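Local coordinates for regulator of nonsense transcripts 2 (Homo sapiens, PDB 4CEK), which probably serves as a scaffold factor in nonsense-mediated mRNA decay, here represented by the second of its three MIF4G domains, at residues D197-K205 with L241-M252. Sequence-based numbering, arbitrary orientation.
Sequences DFRFHVRKK and LLSDFSHHHIEM
His249 NE2 reaches Val202 O at the C-terminal end of helix 185-203. This hydrogen bond, His249 NE2 to Val202 O, is 2.9 Å long but weak, because it is far from straight. Val202 O lies at the ring edge, near its plane. The other ring nitrogen makes the better bond, His249 ND1 to Asp244 O, 2.7 Å. That donor sits in the carbonyl plane of Asp244, while the oxygen is tilted from the ring plane. The imidazole thus links the last turn of one helix to the loop between helices 231-243 and 247-266. With an alanine here, Val202 O and Asp244 O would probably each lose this donor, and a gap would probably open beside Val202 CG1.

The apolar contacts centre on Phe198, Leu241 and Met252. Phe198 has CG anti to the backbone N (chi1 -180°), which brings the end of its ring up to Leu241 and Met252. Phe198 CZ meets Leu241 CG at 3.9 Å, and Phe198 CE1 meets Met252 CE at 3.8 Å. The bend at the end of Met252 (chi3 61°) sets this methyl between the Phe198 ring and His201 CB. Val202 divides its branches: Val202 CG2 packs on Leu241 CD2 at 3.8 Å, and CG1 lies by His249 CE1. Val217 of helix 210-225 also touches Phe198 and Met252.

At the solvent-facing border, Lys205 crosses the first residues of helix 247-266. It is poorly ordered, which leaves the details uncertain. Lys205 CE is modelled 3.7 Å from His248 CB, and Lys205 NZ near His247 CB. His248 ND1 has its polar partner elsewhere, in Lys213.

Segments 197-203 and 247-252 run at 141°, nearer antiparallel than parallel, within the MIF4G helical repeat fold. The chemistry implies a mixed join, an apolar cluster beside a histidine and lysine border. His249 is held chiefly by Asp244 O and only weakly by Val202 O; donation to both would fit a protonated imidazole.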
loop_
_atom_site.group_PDB
_atom_site.type_symbol
_atom_site.label_atom_id
_atom_site.label_comp_id
_atom_site.label_asym_id
_atom_site.label_seq_id
_atom_site.Cartn_x
_atom_site.Cartn_y
_atom_site.Cartn_z
ATOM N N ASP A 197 11.271 0.337 1.949
ATOM C CA ASP A 197 11.410 0.324 0.482
ATOM C C ASP A 197 11.161 1.732 -0.087
ATOM O O ASP A 197 11.886 2.186 -0.995
ATOM C CB ASP A 197 10.451 -0.687 -0.090
ATOM C CG ASP A 197 10.889 -1.225 -1.406
ATOM O OD1 ASP A 197 12.053 -1.073 -1.775
ATOM O OD2 ASP A 197 10.032 -1.774 -2.098
ATOM N N PHE A 198 10.212 2.467 0.515
ATOM C CA PHE A 198 9.981 3.847 0.152
ATOM C C PHE A 198 11.240 4.681 0.334
ATOM O O PHE A 198 11.659 5.363 -0.594
ATOM C CB PHE A 198 8.826 4.438 0.955
ATOM C CG PHE A 198 8.529 5.880 0.623
ATOM C CD1 PHE A 198 7.776 6.207 -0.490
ATOM C CD2 PHE A 198 9.031 6.898 1.387
ATOM C CE1 PHE A 198 7.479 7.532 -0.793
ATOM C CE2 PHE A 198 8.775 8.235 1.083
ATOM C CZ PHE A 198 7.986 8.541 -0.014
ATOM N N ARG A 199 11.847 4.598 1.511
ATOM C CA ARG A 199 13.111 5.303 1.831
ATOM C C ARG A 199 14.173 4.983 0.812
ATOM O O ARG A 199 14.820 5.870 0.267
ATOM C CB ARG A 199 13.626 4.848 3.176
ATOM C CG ARG A 199 13.851 5.907 4.223
ATOM C CD ARG A 199 14.192 5.238 5.566
ATOM N NE ARG A 199 13.012 5.122 6.396
ATOM C CZ ARG A 199 12.567 4.026 7.012
ATOM N NH1 ARG A 199 13.218 2.882 6.976
ATOM N NH2 ARG A 199 11.442 4.116 7.722
ATOM N N PHE A 200 14.327 3.705 0.538
ATOM C CA PHE A 200 15.248 3.228 -0.496
ATOM C C PHE A 200 14.997 3.882 -1.871
ATOM O O PHE A 200 15.924 4.439 -2.467
ATOM C CB PHE A 200 15.143 1.694 -0.567
ATOM C CG PHE A 200 16.047 1.074 -1.558
ATOM C CD1 PHE A 200 17.415 1.002 -1.317
ATOM C CD2 PHE A 200 15.538 0.546 -2.750
ATOM C CE1 PHE A 200 18.267 0.430 -2.257
ATOM C CE2 PHE A 200 16.380 -0.027 -3.697
ATOM C CZ PHE A 200 17.746 -0.084 -3.450
ATOM N N HIS A 201 13.741 3.874 -2.338
ATOM C CA HIS A 201 13.370 4.538 -3.600
ATOM C C HIS A 201 13.609 6.021 -3.631
ATOM O O HIS A 201 13.952 6.563 -4.678
ATOM C CB HIS A 201 11.908 4.309 -3.949
ATOM C CG HIS A 201 11.566 2.870 -4.251
ATOM N ND1 HIS A 201 12.380 2.068 -4.936
ATOM C CD2 HIS A 201 10.442 2.116 -3.939
ATOM C CE1 HIS A 201 11.818 0.853 -5.062
ATOM N NE2 HIS A 201 10.632 0.880 -4.447
ATOM N N VAL A 202 13.383 6.696 -2.512
ATOM C CA VAL A 202 13.605 8.127 -2.436
ATOM C C VAL A 202 15.089 8.460 -2.511
ATOM O O VAL A 202 15.442 9.559 -2.918
ATOM C CB VAL A 202 13.049 8.727 -1.143
ATOM C CG1 VAL A 202 13.550 10.147 -0.937
ATOM C CG2 VAL A 202 11.533 8.674 -1.151
ATOM N N ARG A 203 15.955 7.523 -2.117
ATOM C CA ARG A 203 17.409 7.775 -2.123
ATOM C C ARG A 203 18.103 7.458 -3.440
ATOM O O ARG A 203 19.111 8.057 -3.717
ATOM C CB ARG A 203 18.104 7.006 -1.011
ATOM C CG ARG A 203 17.916 7.619 0.363
ATOM C CD ARG A 203 18.333 6.605 1.413
ATOM N NE ARG A 203 17.972 7.023 2.772
ATOM C CZ ARG A 203 17.663 6.188 3.765
ATOM N NH1 ARG A 203 17.637 4.867 3.569
ATOM N NH2 ARG A 203 17.351 6.677 4.959
ATOM N N LYS A 204 17.541 6.559 -4.249
ATOM C CA LYS A 204 18.184 6.058 -5.484
ATOM C C LYS A 204 17.698 6.722 -6.782
ATOM O O LYS A 204 16.848 7.608 -6.761
ATOM C CB LYS A 204 18.004 4.530 -5.578
ATOM C CG LYS A 204 18.775 3.759 -4.505
ATOM C CD LYS A 204 20.225 3.460 -4.904
ATOM C CE LYS A 204 21.127 3.198 -3.696
ATOM N NZ LYS A 204 22.416 2.550 -4.084
ATOM N N LYS A 205 18.291 6.292 -7.901
ATOM C CA LYS A 205 17.919 6.716 -9.267
ATOM C C LYS A 205 18.633 5.868 -10.332
ATOM O O LYS A 205 18.021 5.029 -10.992
ATOM C CB LYS A 205 18.240 8.202 -9.507
ATOM C CG LYS A 205 17.015 9.108 -9.507
ATOM C CD LYS A 205 16.955 10.008 -10.736
ATOM C CE LYS A 205 15.542 10.528 -10.934
ATOM N NZ LYS A 205 15.424 11.456 -12.084
ATOM N N LEU A 241 9.240 13.698 -0.481
ATOM C CA LEU A 241 9.308 13.783 -1.922
ATOM C C LEU A 241 9.368 15.284 -2.348
ATOM O O LEU A 241 10.021 15.594 -3.293
ATOM C CB LEU A 241 8.100 13.077 -2.533
ATOM C CG LEU A 241 8.021 11.549 -2.430
ATOM C CD1 LEU A 241 6.703 11.053 -2.962
ATOM C CD2 LEU A 241 9.170 10.851 -3.178
ATOM N N LEU A 242 8.693 16.199 -1.649
ATOM C CA LEU A 242 8.753 17.606 -2.003
ATOM C C LEU A 242 10.080 18.303 -1.638
ATOM O O LEU A 242 10.296 19.428 -2.050
ATOM C CB LEU A 242 7.605 18.397 -1.383
ATOM C CG LEU A 242 6.188 18.012 -1.780
ATOM C CD1 LEU A 242 5.255 19.191 -1.552
ATOM C CD2 LEU A 242 6.081 17.539 -3.211
ATOM N N SER A 243 10.963 17.656 -0.885
ATOM C CA SER A 243 12.208 18.301 -0.469
ATOM C C SER A 243 13.255 18.233 -1.557
ATOM O O SER A 243 14.054 19.141 -1.694
ATOM C CB SER A 243 12.741 17.661 0.812
ATOM O OG SER A 243 11.833 17.868 1.882
ATOM N N ASP A 244 13.273 17.136 -2.303
ATOM C CA ASP A 244 14.106 17.024 -3.488
ATOM C C ASP A 244 13.153 16.709 -4.650
ATOM O O ASP A 244 12.988 15.559 -5.071
ATOM C CB ASP A 244 15.193 15.955 -3.303
ATOM C CG ASP A 244 16.013 15.713 -4.578
ATOM O OD1 ASP A 244 16.294 16.685 -5.326
ATOM O OD2 ASP A 244 16.365 14.536 -4.835
ATOM N N PHE A 245 12.554 17.768 -5.179
ATOM C CA PHE A 245 11.485 17.667 -6.167
ATOM C C PHE A 245 12.011 17.471 -7.592
ATOM O O PHE A 245 11.945 18.363 -8.429
ATOM C CB PHE A 245 10.603 18.918 -6.058
ATOM C CG PHE A 245 9.168 18.695 -6.426
ATOM C CD1 PHE A 245 8.454 17.619 -5.909
ATOM C CD2 PHE A 245 8.513 19.588 -7.259
ATOM C CE1 PHE A 245 7.126 17.431 -6.236
ATOM C CE2 PHE A 245 7.186 19.410 -7.576
ATOM C CZ PHE A 245 6.490 18.334 -7.065
ATOM N N SER A 246 12.480 16.257 -7.850
ATOM C CA SER A 246 13.172 15.868 -9.049
ATOM C C SER A 246 12.301 14.901 -9.827
ATOM O O SER A 246 11.211 14.574 -9.396
ATOM C CB SER A 246 14.418 15.111 -8.625
ATOM O OG SER A 246 14.034 13.798 -8.215
ATOM N N HIS A 247 12.801 14.370 -10.934
ATOM C CA HIS A 247 11.955 13.621 -11.822
ATOM C C HIS A 247 11.279 12.419 -11.214
ATOM O O HIS A 247 10.056 12.311 -11.309
ATOM C CB HIS A 247 12.699 13.268 -13.109
ATOM C CG HIS A 247 12.834 14.438 -14.080
ATOM N ND1 HIS A 247 12.683 15.737 -13.691
ATOM C CD2 HIS A 247 13.153 14.469 -15.440
ATOM C CE1 HIS A 247 12.880 16.546 -14.751
ATOM N NE2 HIS A 247 13.168 15.770 -15.823
ATOM N N HIS A 248 12.020 11.498 -10.598
ATOM C CA HIS A 248 11.368 10.309 -10.029
ATOM C C HIS A 248 10.512 10.665 -8.822
ATOM O O HIS A 248 9.447 10.115 -8.647
ATOM C CB HIS A 248 12.357 9.159 -9.778
ATOM C CG HIS A 248 12.592 8.265 -11.010
ATOM N ND1 HIS A 248 13.159 7.034 -10.930
ATOM C CD2 HIS A 248 12.291 8.463 -12.370
ATOM C CE1 HIS A 248 13.238 6.488 -12.168
ATOM N NE2 HIS A 248 12.698 7.355 -13.043
ATOM N N HIS A 249 10.910 11.647 -8.038
ATOM C CA HIS A 249 10.152 12.010 -6.863
ATOM C C HIS A 249 8.829 12.674 -7.148
ATOM O O HIS A 249 7.890 12.572 -6.317
ATOM C CB HIS A 249 10.966 12.901 -5.944
ATOM C CG HIS A 249 12.206 12.242 -5.419
ATOM N ND1 HIS A 249 13.089 12.884 -4.619
ATOM C CD2 HIS A 249 12.705 10.950 -5.613
ATOM C CE1 HIS A 249 14.106 12.051 -4.324
ATOM N NE2 HIS A 249 13.865 10.860 -4.932
ATOM N N ILE A 250 8.763 13.397 -8.272
ATOM C CA ILE A 250 7.557 14.086 -8.724
ATOM C C ILE A 250 6.555 13.016 -9.110
ATOM O O ILE A 250 5.395 13.123 -8.710
ATOM C CB ILE A 250 7.801 15.037 -9.946
ATOM C CG1 ILE A 250 8.601 16.299 -9.569
ATOM C CG2 ILE A 250 6.492 15.520 -10.516
ATOM C CD1 ILE A 250 9.273 16.982 -10.767
ATOM N N GLU A 251 6.975 11.977 -9.846
ATOM C CA GLU A 251 6.021 10.934 -10.248
ATOM C C GLU A 251 5.508 10.114 -9.069
ATOM O O GLU A 251 4.301 9.865 -8.951
ATOM C CB GLU A 251 6.563 9.991 -11.285
ATOM C CG GLU A 251 7.374 10.642 -12.371
ATOM C CD GLU A 251 7.578 9.732 -13.569
ATOM O OE1 GLU A 251 6.592 9.003 -13.930
ATOM O OE2 GLU A 251 8.719 9.764 -14.130
ATOM N N MET A 252 6.411 9.701 -8.198
ATOM C CA MET A 252 6.019 8.985 -6.962
ATOM C C MET A 252 4.995 9.809 -6.210
ATOM O O MET A 252 3.979 9.290 -5.772
ATOM C CB MET A 252 7.239 8.704 -6.071
ATOM C CG MET A 252 8.280 7.757 -6.694
ATOM S SD MET A 252 9.767 7.608 -5.657
ATOM C CE MET A 252 9.007 6.937 -4.183
#